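Transposon Tn7 transposition protein tnsA (Escherichia coli, PDB 1T0F) forms the Tn7 transposase together with TnsB and, as a metal-dependent restriction enzyme-like endonuclease, cuts the 5' DNA strands at the transposon ends. Local coordinates at residues A[236-239]-A[243-246]. Numbering follows the deposited sequence.
Sequences RALT and FIKF
L238 O, near the end of helix 230-240, takes the backbone N-H groups of both F243 and I244 as the chain turns back into strand 244-245. The bond from F243 N is weak, its N-H...O angle only 122°; that from I244 N, 3.3 Å from L238 O, is straighter and comes from above the carbonyl plane. One residue on, T239 CA lies 3.3 Å from I244 O in a CA-H...O contact. The first side-chain bond of I244 is directed at the helix: with CG1 anti to its carbonyl carbon (chi1 -63°), I244 CD1 reaches L238 CB at 3.6 Å. I244 CB packs 3.4 Å from T239 OG1, a hydroxyl hydrogen-bonded back to I235 O, one turn earlier. T239 CG2, anti to the backbone N, lies beside I244 O and meets F246 CD1 at 3.6 Å. A glycine here would probably open a gap beside I244 and the F246 ring, which would lose their contacts with the threonine, and leave I235 O without the hydroxyl. On the far side of I244, L238 CD2 lies 4.0 Å from F243 CD2, oblique to the ring, the side chains crossing at about a right angle. Helix 198-207 covers L238, F243 and I244 through L198, L182 of helix 173-183 touches T239 and F246, and strand 244-245 pairs antiparallel with strand 261-262, joining this small sheet to the helices of the C-terminal domain.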
loop_
_atom_site.group_PDB
_atom_site.type_symbol
_atom_site.label_atom_id
_atom_site.label_comp_id
_atom_site.label_asym_id
_atom_site.label_seq_id
_atom_site.Cartn_x
_atom_site.Cartn_y
_atom_site.Cartn_z
ATOM N N ARG A 236 11.907 5.932 16.512
ATOM C CA ARG A 236 11.918 4.887 15.504
ATOM C C ARG A 236 10.664 4.018 15.597
ATOM O O ARG A 236 10.020 3.740 14.583
ATOM C CB ARG A 236 13.175 4.026 15.671
ATOM C CG ARG A 236 13.385 2.986 14.584
ATOM C CD ARG A 236 14.716 2.258 14.797
ATOM N NE ARG A 236 14.949 1.213 13.803
ATOM C CZ ARG A 236 14.180 0.136 13.658
ATOM N NH1 ARG A 236 13.126 -0.039 14.442
ATOM N NH2 ARG A 236 14.467 -0.767 12.729
ATOM N N ALA A 237 10.317 3.599 16.813
ATOM C CA ALA A 237 9.144 2.752 17.023
ATOM C C ALA A 237 7.845 3.475 16.677
ATOM O O ALA A 237 6.954 2.902 16.038
ATOM C CB ALA A 237 9.107 2.258 18.474
ATOM N N LEU A 238 7.732 4.735 17.090
ATOM C CA LEU A 238 6.526 5.507 16.809
ATOM C C LEU A 238 6.399 5.791 15.311
ATOM O O LEU A 238 5.292 5.839 14.770
ATOM C CB LEU A 238 6.544 6.820 17.602
ATOM C CG LEU A 238 6.361 6.650 19.117
ATOM C CD1 LEU A 238 6.769 7.930 19.856
ATOM C CD2 LEU A 238 4.904 6.284 19.402
ATOM N N THR A 239 7.534 5.965 14.641
ATOM C CA THR A 239 7.524 6.238 13.208
ATOM C C THR A 239 7.130 4.984 12.419
ATOM O O THR A 239 6.332 5.057 11.489
ATOM C CB THR A 239 8.907 6.723 12.707
ATOM O OG1 THR A 239 9.270 7.931 13.391
ATOM C CG2 THR A 239 8.851 7.019 11.215
ATOM N N PHE A 243 2.641 6.711 13.825
ATOM C CA PHE A 243 2.273 7.863 14.643
ATOM C C PHE A 243 3.127 9.074 14.291
ATOM O O PHE A 243 2.731 10.216 14.509
ATOM C CB PHE A 243 2.379 7.504 16.121
ATOM C CG PHE A 243 1.390 6.461 16.537
ATOM C CD1 PHE A 243 0.027 6.695 16.388
ATOM C CD2 PHE A 243 1.812 5.228 17.017
ATOM C CE1 PHE A 243 -0.906 5.718 16.707
ATOM C CE2 PHE A 243 0.885 4.238 17.340
ATOM C CZ PHE A 243 -0.478 4.486 17.183
ATOM N N ILE A 244 4.297 8.807 13.727
ATOM C CA ILE A 244 5.189 9.857 13.282
ATOM C C ILE A 244 5.489 9.580 11.817
ATOM O O ILE A 244 5.793 8.445 11.451
ATOM C CB ILE A 244 6.526 9.844 14.056
ATOM C CG1 ILE A 244 6.272 10.118 15.539
ATOM C CG2 ILE A 244 7.486 10.889 13.478
ATOM C CD1 ILE A 244 7.534 10.016 16.391
ATOM N N LYS A 245 5.364 10.599 10.974
ATOM C CA LYS A 245 5.694 10.443 9.567
ATOM C C LYS A 245 6.778 11.477 9.268
ATOM O O LYS A 245 6.894 12.488 9.968
ATOM C CB LYS A 245 4.466 10.637 8.673
ATOM C CG LYS A 245 3.682 11.891 8.923
ATOM C CD LYS A 245 2.236 11.742 8.441
ATOM C CE LYS A 245 2.094 11.892 6.940
ATOM N NZ LYS A 245 0.647 11.907 6.530
ATOM N N PHE A 246 7.587 11.216 8.251
ATOM C CA PHE A 246 8.676 12.129 7.925
ATOM C C PHE A 246 8.883 12.239 6.422
ATOM O O PHE A 246 8.116 11.681 5.645
ATOM C CB PHE A 246 9.966 11.640 8.585
ATOM C CG PHE A 246 10.440 10.297 8.082
ATOM C CD1 PHE A 246 9.782 9.125 8.447
ATOM C CD2 PHE A 246 11.555 10.207 7.249
ATOM C CE1 PHE A 246 10.230 7.874 7.988
ATOM C CE2 PHE A 246 12.010 8.972 6.787
ATOM C CZ PHE A 246 11.347 7.799 7.157
#